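Side-chain contacts in uncharacterized protein (PDB 3M4R), which is of unknown function but holds a zinc ion in the class II aldolase/adducin N-terminal domain of a longer protein that may be an oxidoreductase: residues D18-G23 / T41-T46; I78-A83 / L119-P124; L84-I89 / V98-K103; S114-L119 / V128-A133; Q148-K151 / N155-V158. One frame throughout, in Å; residues are numbered along the deposited sequence. Where two conformers were deposited one is given.

Contact 1: D18-G23 / T41-T46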
# COMPACT_ATOMS: atom_id res chain seq x y z
N ASP A 18 10.35 5.52 -10.94
CA ASP A 18 11.63 4.89 -10.58
C ASP A 18 11.72 4.70 -9.07
O ASP A 18 12.19 3.66 -8.60
CB ASP A 18 12.86 5.68 -11.07
CG ASP A 18 12.95 5.77 -12.60
OD1 ASP A 18 12.45 4.87 -13.28
OD2 ASP A 18 13.54 6.74 -13.12
N GLU A 19 11.28 5.69 -8.31
CA GLU A 19 11.33 5.59 -6.84
C GLU A 19 10.42 4.48 -6.28
O GLU A 19 10.86 3.69 -5.47
CB GLU A 19 10.95 6.93 -6.19
CG GLU A 19 11.05 6.91 -4.65
CD GLU A 19 11.09 8.33 -4.06
OE1 GLU A 19 11.10 9.27 -4.84
OE2 GLU A 19 11.06 8.51 -2.84
N VAL A 20 9.18 4.41 -6.73
CA VAL A 20 8.24 3.37 -6.28
C VAL A 20 8.71 1.98 -6.72
O VAL A 20 8.51 1.03 -5.97
CB VAL A 20 6.75 3.61 -6.75
CG1 VAL A 20 6.49 3.21 -8.22
CG2 VAL A 20 5.78 2.88 -5.77
N VAL A 21 9.33 1.87 -7.91
CA VAL A 21 9.86 0.57 -8.41
C VAL A 21 10.96 0.11 -7.43
O VAL A 21 11.00 -1.04 -7.00
CB VAL A 21 10.40 0.67 -9.88
CG1 VAL A 21 11.38 -0.49 -10.22
CG2 VAL A 21 9.22 0.71 -10.93
N TYR A 22 11.83 1.04 -7.09
CA TYR A 22 12.91 0.74 -6.17
C TYR A 22 12.42 0.21 -4.84
O TYR A 22 12.87 -0.83 -4.39
CB TYR A 22 13.78 1.98 -5.97
CG TYR A 22 14.95 1.69 -5.09
CD1 TYR A 22 15.99 0.90 -5.53
CD2 TYR A 22 14.98 2.17 -3.78
CE1 TYR A 22 17.07 0.63 -4.71
CE2 TYR A 22 16.03 1.90 -2.96
CZ TYR A 22 17.07 1.12 -3.42
OH TYR A 22 18.12 0.87 -2.57
N GLY A 23 11.45 0.89 -4.25
CA GLY A 23 10.88 0.46 -2.99
C GLY A 23 10.22 -0.91 -3.10
O GLY A 23 10.34 -1.72 -2.20
N THR A 41 2.21 -1.61 -3.80
CA THR A 41 2.73 -0.32 -3.56
C THR A 41 2.12 0.67 -4.54
O THR A 41 1.55 0.28 -5.60
CB THR A 41 4.23 -0.34 -3.80
OG1 THR A 41 4.48 -0.88 -5.12
CG2 THR A 41 4.93 -1.23 -2.71
N SER A 42 2.34 1.96 -4.25
CA SER A 42 1.80 3.01 -5.08
C SER A 42 2.52 4.33 -4.85
O SER A 42 3.16 4.52 -3.84
CB SER A 42 0.33 3.19 -4.84
OG SER A 42 0.06 3.75 -3.57
N VAL A 43 2.47 5.18 -5.86
CA VAL A 43 2.94 6.53 -5.75
C VAL A 43 1.92 7.46 -6.42
O VAL A 43 1.42 7.15 -7.49
CB VAL A 43 4.33 6.70 -6.38
CG1 VAL A 43 4.32 6.27 -7.82
CG2 VAL A 43 4.85 8.14 -6.15
N LYS A 44 1.59 8.57 -5.75
CA LYS A 44 0.74 9.61 -6.31
C LYS A 44 1.60 10.64 -7.07
O LYS A 44 2.60 11.16 -6.56
CB LYS A 44 -0.08 10.29 -5.22
CG LYS A 44 -1.08 9.33 -4.58
CD LYS A 44 -1.76 9.98 -3.38
CE LYS A 44 -2.65 8.96 -2.62
NZ LYS A 44 -1.87 7.89 -1.89
N THR A 45 1.23 10.88 -8.34
CA THR A 45 2.13 11.57 -9.24
C THR A 45 1.37 12.49 -10.15
O THR A 45 0.16 12.40 -10.25
CB THR A 45 2.95 10.51 -10.00
OG1 THR A 45 4.09 11.14 -10.59
CG2 THR A 45 2.11 9.78 -11.04
N THR A 46 2.08 13.39 -10.83
CA THR A 46 1.47 14.31 -11.81
C THR A 46 1.82 13.89 -13.20
O THR A 46 2.99 13.69 -13.51
CB THR A 46 2.00 15.72 -11.56
OG1 THR A 46 1.76 16.01 -10.20
CG2 THR A 46 1.33 16.79 -12.42
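Val20 carries most of this helix-on-strand contact, meeting Val43, Ser42 and Thr41 from the middle of helix segment 18-23. The axes of helix 18-23 and strand 41-46 approach to 8.2 Å and run nearly antiparallel, at 166°. Walking along the helix, Glu19 lies beside the interface and sends OE2 to the backbone N of Gly197 instead. At Val20 the CA–CB bond aims at the strand, and chi1 of 80° spreads the two methyls over different residues. CG1 lies between the backbone N and the carbonyl carbon and meets Val43 CG1 at 3.8 Å. Val43 CG1 is equally near to Val20 CB, so the two branched side chains interlock obliquely. The other branch, Val20 CG2, lies over the strand backbone, 3.6 Å from Ser42 O, and touches Thr41 OG1 at 4.0 Å. That hydroxyl is not left facing a methyl alone, because it hydrogen-bonds to Ser24 OG just beyond the segment. Strand 40-48 is bonded on its two edges to strands 54-61 and 127-131, while Ser42 OG turns away from the helix to His120 ND1. Helix 16-28 therefore covers one face of the mixed sheet, with Phe75 of strand 75-79 also packed against Val20 and Val21.

Contact 2: I78-A83 / L119-P124; sequences IRMDDA and LHAFLP
In the class II aldolase/adducin domain, helix 80-85 packs against the end of helix 117-121, and the two meet methyl to methyl through Ala83 and Ala121. The evidence is the 3.6 Å between Ala83 CB and Ala121 CB and the 6.3 Å between the CA atoms of Ala83 and Ala121: with only methyls in between, the backbones come close. Selenomethionine Met80, one turn earlier, flanks this pair. Its chain bends twice, at chi2 (-68°) and chi3 (-65°), which folds the tip over Ala121. SE then lies 4.0 Å from Ala121 CB, while CE reaches the carbonyl, 3.5 Å from Ala121 O. On the other flank Phe122 starts out away from helix 80-85, yet its ring swings back and presents an edge: Ala83 O lies near the ring plane, 3.5 Å from CE1. Arg79, the last residue of strand 75-79, is also the N-cap of helix 80-85, and Met80 packs on Ser56 and Leu58 of strand 54-61. The ring of Phe122 meets that of Phe118. The arrangement is an alanine-to-alanine packing of two short helices within an alpha/beta domain, and one of them, 117-121, directly follows the zinc ligand Glu116.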
# COMPACT_ATOMS: atom_id res chain seq x y z
N ILE A 78 -4.17 5.26 -12.33
CA ILE A 78 -5.58 5.45 -11.95
C ILE A 78 -5.80 6.92 -11.66
O ILE A 78 -5.03 7.57 -10.94
CB ILE A 78 -5.95 4.58 -10.69
CG1 ILE A 78 -5.69 3.09 -10.97
CG2 ILE A 78 -7.41 4.80 -10.20
CD1 ILE A 78 -6.56 2.42 -12.07
N ARG A 79 -6.84 7.48 -12.23
CA ARG A 79 -7.14 8.89 -11.99
C ARG A 79 -7.53 9.07 -10.53
O ARG A 79 -8.42 8.41 -10.06
CB ARG A 79 -8.29 9.39 -12.86
CG ARG A 79 -8.05 9.25 -14.35
CD ARG A 79 -9.23 9.68 -15.23
NE ARG A 79 -8.71 9.65 -16.59
CZ ARG A 79 -8.19 10.68 -17.24
NH1 ARG A 79 -8.21 11.91 -16.72
NH2 ARG A 79 -7.70 10.47 -18.44
N MSE A 80 -6.85 9.97 -9.82
CA MSE A 80 -7.15 10.20 -8.41
C MSE A 80 -8.50 10.86 -8.25
O MSE A 80 -9.20 10.54 -7.30
CB MSE A 80 -6.07 11.04 -7.70
CG MSE A 80 -4.89 10.15 -7.21
SE MSE A 80 -5.34 8.91 -5.76
CE MSE A 80 -5.70 10.33 -4.47
N ASP A 81 -8.86 11.76 -9.15
CA ASP A 81 -10.20 12.36 -9.11
C ASP A 81 -11.27 11.27 -9.05
O ASP A 81 -12.15 11.32 -8.23
CB ASP A 81 -10.47 13.20 -10.35
CG ASP A 81 -9.95 14.61 -10.25
OD1 ASP A 81 -9.50 15.02 -9.15
OD2 ASP A 81 -10.02 15.34 -11.29
N ASP A 82 -11.13 10.27 -9.92
CA ASP A 82 -12.06 9.14 -9.98
C ASP A 82 -12.00 8.28 -8.68
O ASP A 82 -13.01 7.94 -8.09
CB ASP A 82 -11.71 8.25 -11.15
CG ASP A 82 -12.11 8.83 -12.51
OD1 ASP A 82 -12.48 10.03 -12.57
OD2 ASP A 82 -12.08 8.04 -13.50
N ALA A 83 -10.81 7.91 -8.27
CA ALA A 83 -10.66 7.10 -7.08
C ALA A 83 -11.19 7.82 -5.84
O ALA A 83 -11.90 7.24 -5.06
CB ALA A 83 -9.16 6.63 -6.91
N LEU A 119 -6.99 0.99 -0.95
CA LEU A 119 -6.16 1.23 0.28
C LEU A 119 -5.18 2.37 0.04
O LEU A 119 -4.87 3.20 0.94
CB LEU A 119 -5.36 -0.01 0.70
CG LEU A 119 -6.11 -1.30 1.04
CD1 LEU A 119 -5.13 -2.45 1.40
CD2 LEU A 119 -7.14 -1.07 2.15
N HIS A 120 -4.69 2.40 -1.19
CA HIS A 120 -3.67 3.36 -1.61
C HIS A 120 -4.27 4.75 -1.88
O HIS A 120 -3.72 5.82 -1.46
CB HIS A 120 -3.00 2.80 -2.85
CG HIS A 120 -2.21 1.55 -2.56
ND1 HIS A 120 -0.85 1.60 -2.30
CD2 HIS A 120 -2.58 0.25 -2.46
CE1 HIS A 120 -0.43 0.37 -2.05
NE2 HIS A 120 -1.45 -0.47 -2.14
N ALA A 121 -5.36 4.74 -2.62
CA ALA A 121 -6.00 6.00 -3.06
C ALA A 121 -6.48 6.80 -1.88
O ALA A 121 -6.39 8.02 -1.87
CB ALA A 121 -7.20 5.74 -4.06
N PHE A 122 -6.98 6.10 -0.86
CA PHE A 122 -7.64 6.71 0.28
C PHE A 122 -6.69 7.11 1.42
O PHE A 122 -7.16 7.65 2.40
CB PHE A 122 -8.69 5.78 0.87
CG PHE A 122 -9.92 5.57 0.02
CD1 PHE A 122 -10.23 6.39 -1.05
CD2 PHE A 122 -10.79 4.56 0.34
CE1 PHE A 122 -11.38 6.17 -1.78
CE2 PHE A 122 -11.95 4.33 -0.37
CZ PHE A 122 -12.24 5.13 -1.43
N LEU A 123 -5.40 6.91 1.28
CA LEU A 123 -4.43 7.41 2.26
C LEU A 123 -3.68 8.59 1.65
O LEU A 123 -3.10 8.47 0.55
CB LEU A 123 -3.46 6.30 2.63
CG LEU A 123 -4.04 5.22 3.55
CD1 LEU A 123 -3.05 4.03 3.68
CD2 LEU A 123 -4.35 5.83 4.89
N PRO A 124 -3.70 9.75 2.34
CA PRO A 124 -3.24 10.96 1.70
C PRO A 124 -1.76 11.20 1.93
O PRO A 124 -1.37 12.26 2.51
CB PRO A 124 -4.06 12.05 2.43
CG PRO A 124 -4.17 11.53 3.80
CD PRO A 124 -4.41 10.04 3.60

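Contact 3: L84-I89 / V98-K103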
# COMPACT_ATOMS: atom_id res chain seq x y z
N LEU A 84 -10.90 9.10 -5.67
CA LEU A 84 -11.32 9.77 -4.46
C LEU A 84 -12.83 9.97 -4.45
O LEU A 84 -13.45 10.11 -3.39
CB LEU A 84 -10.63 11.15 -4.33
CG LEU A 84 -9.18 11.18 -3.83
CD1 LEU A 84 -8.61 12.63 -3.87
CD2 LEU A 84 -9.05 10.57 -2.43
N ALA A 85 -13.44 9.98 -5.64
CA ALA A 85 -14.90 10.16 -5.70
C ALA A 85 -15.59 8.94 -5.17
O ALA A 85 -16.72 9.02 -4.78
CB ALA A 85 -15.37 10.46 -7.15
N ALA A 86 -14.90 7.80 -5.17
CA ALA A 86 -15.46 6.53 -4.66
C ALA A 86 -15.70 6.55 -3.16
O ALA A 86 -16.49 5.74 -2.65
CB ALA A 86 -14.49 5.32 -5.01
N ALA A 87 -15.02 7.45 -2.45
CA ALA A 87 -15.15 7.55 -0.99
C ALA A 87 -16.56 7.84 -0.56
O ALA A 87 -16.95 7.49 0.54
CB ALA A 87 -14.19 8.61 -0.43
N LYS A 88 -17.33 8.48 -1.45
CA LYS A 88 -18.77 8.76 -1.26
C LYS A 88 -19.60 7.50 -1.29
O LYS A 88 -20.71 7.51 -0.82
CB LYS A 88 -19.33 9.65 -2.42
CG LYS A 88 -19.17 11.16 -2.24
CD LYS A 88 -17.68 11.60 -2.05
CE LYS A 88 -17.56 12.83 -1.09
NZ LYS A 88 -16.38 12.65 -0.17
N ILE A 89 -19.10 6.45 -1.92
CA ILE A 89 -19.92 5.27 -2.13
C ILE A 89 -19.90 4.47 -0.84
O ILE A 89 -18.88 4.39 -0.14
CB ILE A 89 -19.44 4.46 -3.34
CG1 ILE A 89 -19.71 5.26 -4.62
CG2 ILE A 89 -20.12 3.11 -3.40
CD1 ILE A 89 -19.08 4.66 -5.88
N VAL A 98 -13.79 -3.76 -9.26
CA VAL A 98 -12.91 -3.98 -10.40
C VAL A 98 -13.37 -3.16 -11.60
O VAL A 98 -12.56 -2.56 -12.29
CB VAL A 98 -12.79 -5.48 -10.77
CG1 VAL A 98 -12.24 -5.71 -12.18
CG2 VAL A 98 -11.94 -6.20 -9.72
N ASP A 99 -14.68 -3.17 -11.85
CA ASP A 99 -15.24 -2.38 -12.93
C ASP A 99 -14.96 -0.89 -12.73
O ASP A 99 -14.63 -0.19 -13.68
CB ASP A 99 -16.75 -2.55 -13.02
CG ASP A 99 -17.30 -1.99 -14.31
OD1 ASP A 99 -16.75 -2.33 -15.38
OD2 ASP A 99 -18.22 -1.17 -14.23
N TYR A 100 -15.12 -0.41 -11.50
CA TYR A 100 -14.87 1.03 -11.21
C TYR A 100 -13.45 1.41 -11.55
O TYR A 100 -13.18 2.44 -12.21
CB TYR A 100 -15.16 1.35 -9.76
CG TYR A 100 -15.19 2.82 -9.39
CD1 TYR A 100 -14.04 3.55 -9.24
CD2 TYR A 100 -16.42 3.48 -9.19
CE1 TYR A 100 -14.08 4.90 -8.87
CE2 TYR A 100 -16.46 4.83 -8.85
CZ TYR A 100 -15.32 5.52 -8.70
OH TYR A 100 -15.40 6.84 -8.38
N LEU A 101 -12.53 0.59 -11.09
CA LEU A 101 -11.14 0.85 -11.33
C LEU A 101 -10.78 0.84 -12.82
O LEU A 101 -10.00 1.68 -13.24
CB LEU A 101 -10.25 -0.12 -10.53
CG LEU A 101 -10.26 0.02 -9.02
CD1 LEU A 101 -9.51 -1.15 -8.40
CD2 LEU A 101 -9.65 1.39 -8.55
N LYS A 102 -11.36 -0.09 -13.59
CA LYS A 102 -11.15 -0.16 -15.01
C LYS A 102 -11.60 1.14 -15.64
O LYS A 102 -10.91 1.66 -16.52
CB LYS A 102 -11.92 -1.38 -15.63
CG LYS A 102 -11.70 -1.59 -17.14
CD LYS A 102 -12.49 -2.88 -17.72
CE LYS A 102 -12.06 -3.21 -19.23
NZ LYS A 102 -13.04 -3.85 -20.21
N LYS A 103 -12.73 1.68 -15.19
CA LYS A 103 -13.28 2.91 -15.80
C LYS A 103 -12.45 4.15 -15.37
O LYS A 103 -12.64 5.26 -15.90
CB LYS A 103 -14.72 3.10 -15.39
CG LYS A 103 -15.68 2.10 -16.08
CD LYS A 103 -17.15 2.15 -15.52
CE LYS A 103 -18.02 1.10 -16.21
NZ LYS A 103 -19.40 1.21 -15.68
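A single aromatic side chain, Tyr100 of helix 94-103, reaches across to Ala85, Ala86 and Ile89 in a partly buried apolar contact at the periphery of the domain, away from the zinc site. Only the ring makes the approach: the closest CA atoms, those of Ala86 and Tyr100, are still 8.6 Å apart. With CG opposite the backbone N (chi1 -169°), Tyr100 extends toward the 84-89 segment. Ala86 CB meets the ring obliquely at its far end, 3.8 Å from Tyr100 CZ and also near CE1. Ile89 CD1 comes in across the ring from CE1, 4.0 Å from Tyr100 CE2, and Ala85 CB lies 3.8 Å from Tyr100 OH. The contact joins two successive helices of the class II aldolase/adducin domain, 80-85 and 94-103, linked by a loop. In that loop, Ile89 N bonds to Ala86 O at 2.8 Å, a three-residue spacing that helps bring Ile89 beside the ring. Tyr100 OH lies 3.4 Å from Ala86 N, but the angle is too poor for a hydrogen bond; the hydroxyl donates instead to Asp82 O, which ties the phenol to the first helix. Phe118 of helix 117-121 packs against Ala86 from the domain interior.

Contact 4: S114-L119 / V128-A133; sequences SVETFL and VMHSHA. With ZN (zinc ion), chain B.
Glu116 leaves the backbone with CG opposite the carbonyl carbon (chi1 -51°) and continues extended beyond CG, while His130 holds CG opposite its backbone N (chi1 -180°); these settings carry carboxylate and imidazole from two segments onto one zinc ion. Both oxygens of Glu116 bind, OE1 and OE2 each 2.3 Å from the zinc, making the carboxylate a bidentate ligand. The ring nitrogens NE2 of His130 and NE2 of His132 coordinate at 2.2 and 2.1 Å, and a water at 2.0 Å. His188, from elsewhere in the chain, completes the shell. Carboxylate and His130 ring stand at a steep 72°, with Glu116 OE1 in the ring plane at its edge, 3.2 Å from CD2. Leu119, one turn after Glu116, covers a face of the same ring: its CD1 is 3.9 Å from the ring centroid in a CH–pi contact, slightly offset toward the rim. A second shell fixes the ligands' orientation. His130 ND1 bonds to Leu190 O, which holds the ring so that NE2 faces the metal, and Glu116 OE1 accepts from Asn40 ND2. Glu116 itself sits in a type I turn from Ser114 to Thr117, and Ser114 OG accepts from Glu116 N at 3.0 Å as an ST turn, positioning the glutamate just ahead of helix 117-121. A histidine pair spaced by one residue at a strand end, a third histidine and a glutamate resemble the zinc site of class II aldolases such as L-fuculose-1-phosphate aldolase.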
# COMPACT_ATOMS: atom_id res chain seq x y z
N SER A 114 -4.07 -3.50 -9.05
CA SER A 114 -4.29 -4.23 -7.80
C SER A 114 -5.73 -4.12 -7.33
O SER A 114 -6.28 -3.02 -7.31
CB SER A 114 -3.39 -3.65 -6.68
OG SER A 114 -3.62 -4.31 -5.43
N VAL A 115 -6.32 -5.25 -6.95
CA VAL A 115 -7.64 -5.26 -6.26
C VAL A 115 -7.64 -4.47 -4.92
O VAL A 115 -8.72 -4.10 -4.40
CB VAL A 115 -8.23 -6.71 -6.07
CG1 VAL A 115 -8.41 -7.39 -7.43
CG2 VAL A 115 -7.35 -7.61 -5.15
N GLU A 116 -6.45 -4.12 -4.41
CA GLU A 116 -6.34 -3.30 -3.19
C GLU A 116 -6.07 -1.85 -3.44
O GLU A 116 -5.65 -1.13 -2.51
CB GLU A 116 -5.22 -3.89 -2.27
CG GLU A 116 -5.47 -5.37 -2.08
CD GLU A 116 -4.87 -5.95 -0.83
OE1 GLU A 116 -3.73 -6.52 -0.97
OE2 GLU A 116 -5.53 -5.90 0.25
N THR A 117 -6.37 -1.38 -4.65
CA THR A 117 -6.03 -0.02 -5.04
C THR A 117 -6.62 1.02 -4.13
O THR A 117 -5.99 2.07 -3.90
CB THR A 117 -6.43 0.26 -6.53
OG1 THR A 117 -5.58 -0.52 -7.40
CG2 THR A 117 -6.27 1.73 -6.85
N PHE A 118 -7.82 0.78 -3.63
CA PHE A 118 -8.45 1.79 -2.78
C PHE A 118 -7.75 1.98 -1.43
O PHE A 118 -7.83 3.07 -0.87
CB PHE A 118 -9.91 1.53 -2.57
CG PHE A 118 -10.74 1.84 -3.80
CD1 PHE A 118 -10.91 3.14 -4.21
CD2 PHE A 118 -11.26 0.83 -4.57
CE1 PHE A 118 -11.65 3.43 -5.35
CE2 PHE A 118 -12.03 1.12 -5.71
CZ PHE A 118 -12.21 2.43 -6.10
N LEU A 119 -6.99 0.99 -0.95
CA LEU A 119 -6.16 1.23 0.28
C LEU A 119 -5.18 2.37 0.04
O LEU A 119 -4.87 3.20 0.94
CB LEU A 119 -5.36 -0.01 0.70
CG LEU A 119 -6.11 -1.30 1.04
CD1 LEU A 119 -5.13 -2.45 1.40
CD2 LEU A 119 -7.14 -1.07 2.15
N VAL A 128 2.62 4.80 -0.61
CA VAL A 128 1.95 3.87 0.27
C VAL A 128 2.49 2.48 -0.06
O VAL A 128 2.66 2.10 -1.24
CB VAL A 128 0.43 3.87 0.04
CG1 VAL A 128 -0.26 2.83 0.92
CG2 VAL A 128 -0.18 5.28 0.29
N MSE A 129 2.73 1.69 0.99
CA MSE A 129 3.21 0.32 0.85
C MSE A 129 2.36 -0.60 1.70
O MSE A 129 2.07 -0.33 2.86
CB MSE A 129 4.65 0.26 1.32
CG MSE A 129 5.55 1.05 0.39
SE MSE A 129 7.40 0.90 1.02
CE MSE A 129 8.09 2.08 -0.35
N HIS A 130 1.98 -1.72 1.10
CA HIS A 130 1.12 -2.71 1.70
C HIS A 130 1.79 -4.08 1.57
O HIS A 130 2.09 -4.49 0.45
CB HIS A 130 -0.21 -2.77 0.96
CG HIS A 130 -1.16 -3.76 1.53
ND1 HIS A 130 -1.23 -4.03 2.88
CD2 HIS A 130 -2.05 -4.59 0.93
CE1 HIS A 130 -2.16 -4.96 3.08
NE2 HIS A 130 -2.64 -5.34 1.91
N SER A 131 1.99 -4.79 2.69
CA SER A 131 2.45 -6.17 2.67
C SER A 131 1.56 -7.09 3.50
O SER A 131 0.76 -6.66 4.32
CB SER A 131 3.88 -6.26 3.20
OG SER A 131 3.90 -6.21 4.62
N HIS A 132 1.73 -8.38 3.30
CA HIS A 132 1.10 -9.39 4.12
C HIS A 132 2.21 -10.04 4.97
O HIS A 132 2.33 -11.25 5.03
CB HIS A 132 0.36 -10.41 3.25
CG HIS A 132 -0.73 -9.81 2.41
ND1 HIS A 132 -1.29 -10.48 1.36
CD2 HIS A 132 -1.35 -8.60 2.47
CE1 HIS A 132 -2.21 -9.72 0.79
NE2 HIS A 132 -2.28 -8.58 1.45
N ALA A 133 3.02 -9.20 5.62
CA ALA A 133 4.23 -9.64 6.33
C ALA A 133 3.89 -10.76 7.30
O ALA A 133 2.99 -10.61 8.12
CB ALA A 133 4.84 -8.48 7.07
ZN ZN B . -3.80 -7.08 1.23
O HOH W 1 -4.97 -8.62 0.63

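Contact 5: Q148-K151 / N155-V158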
# COMPACT_ATOMS: atom_id res chain seq x y z
N GLN A 148 -2.29 -3.39 23.08
CA GLN A 148 -0.97 -3.86 23.43
C GLN A 148 -0.15 -4.15 22.15
O GLN A 148 1.06 -3.92 22.10
CB GLN A 148 -1.04 -5.06 24.38
CG GLN A 148 -1.65 -4.74 25.74
CD GLN A 148 -1.68 -5.95 26.61
OE1 GLN A 148 -1.49 -7.07 26.14
NE2 GLN A 148 -1.88 -5.75 27.89
N ILE A 149 -0.80 -4.62 21.12
CA ILE A 149 -0.12 -4.71 19.82
C ILE A 149 0.47 -3.35 19.35
O ILE A 149 1.63 -3.29 18.93
CB ILE A 149 -1.01 -5.34 18.74
CG1 ILE A 149 -1.31 -6.81 19.11
CG2 ILE A 149 -0.28 -5.31 17.40
CD1 ILE A 149 -2.26 -7.51 18.13
N ALA A 150 -0.31 -2.28 19.48
CA ALA A 150 0.16 -0.93 19.15
C ALA A 150 1.35 -0.50 20.02
O ALA A 150 2.32 0.08 19.51
CB ALA A 150 -0.99 0.07 19.29
N LYS A 151 1.34 -0.83 21.32
CA LYS A 151 2.46 -0.45 22.18
C LYS A 151 3.73 -1.21 21.75
O LYS A 151 4.83 -0.69 21.88
CB LYS A 151 2.15 -0.62 23.69
CG LYS A 151 0.87 0.13 24.19
CD LYS A 151 0.79 0.54 25.72
CE LYS A 151 1.80 -0.07 26.60
NZ LYS A 151 1.67 0.17 28.15
N ASN A 155 4.08 3.84 16.70
CA ASN A 155 3.03 4.83 16.49
C ASN A 155 2.14 4.35 15.36
O ASN A 155 2.27 4.79 14.21
CB ASN A 155 3.56 6.23 16.18
CG ASN A 155 2.48 7.27 16.25
OD1 ASN A 155 1.38 7.00 16.76
ND2 ASN A 155 2.77 8.47 15.76
N VAL A 156 1.26 3.41 15.70
CA VAL A 156 0.42 2.77 14.71
C VAL A 156 -1.02 2.78 15.16
O VAL A 156 -1.29 2.99 16.30
CB VAL A 156 0.83 1.33 14.45
CG1 VAL A 156 2.23 1.30 13.88
CG2 VAL A 156 0.73 0.49 15.76
N VAL A 157 -1.93 2.58 14.22
CA VAL A 157 -3.31 2.35 14.51
C VAL A 157 -3.51 0.91 14.10
O VAL A 157 -2.97 0.47 13.08
CB VAL A 157 -4.23 3.31 13.71
CG1 VAL A 157 -5.69 2.78 13.61
CG2 VAL A 157 -4.22 4.69 14.38
N VAL A 158 -4.26 0.18 14.89
CA VAL A 158 -4.52 -1.23 14.64
C VAL A 158 -6.00 -1.38 14.30
O VAL A 158 -6.84 -0.77 14.94
CB VAL A 158 -4.16 -2.09 15.86
CG1 VAL A 158 -4.54 -3.55 15.62
CG2 VAL A 158 -2.67 -1.95 16.14
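Ala150 sits above the notch between Val156 and Val158, two strand valines that flank Val157 and both direct their side chains at the helix. Their facing methyls, Val156 CG2 and Val158 CG2, are 4.2 Å apart. The alanine methyl rides almost evenly over this gap: Ala150 CB is 3.9 Å from Val156 CG2 and 4.1 Å from Val158 CG2. It does so although its CA–CB bond runs along the interface and does not point straight at the strand, and the main chain takes part too, with Ala150 CA 3.7 Å from Val156 CG2. That branch of Val156 lies between the backbone N and the carbonyl carbon (chi1 of CG1 -63°), which brings it against Ala150. The small residue permits close approach: the CA atoms of Ala150 and Val156 are only 5.8 Å apart. Helix 146-153 here runs straight into strand 156-159 through a short turn, and this strand is the outermost of the mixed sheet within the chain, beginning a beta-alpha-beta crossover through helix 166-175 to its parallel neighbour, strand 182-185. The fit is reciprocal. Val158 CG2 is a bump of its own, entering the dip between Ala150 CB and Ile149 CG2, which stand 5.7 Å apart. Ile149 forms the more distant wall, its CG2 4.3 Å from Val158 CG2. Val157, between the two valines, points off the other way and bonds through its backbone to Gly182 and Val184. Arg186 packs on both Ile149 and Val158.

In the fold
Contacts 1, 2, 4 and 5 each reach the same mixed sheet; contact 3 lies outside it. Contact 1 comes first along the chain and contact 5 last, their centres 26 Å apart on opposite sides of the chain's centre. Between them, contact 3 falls wholly within the chain spanned by contact 2, their centres 9 Å apart, and both use helix 80-85. Contacts 2 and 4 cross in sequence and share Leu119 and helix 117-121. Neighbouring strands 40-48 and 127-131 join contact 1 to contact 4. Contact 4, near the chain's centre, holds three of the zinc ligands and touches contacts 1 and 2, while contact 5 packs the sheet's far edge without touching the others.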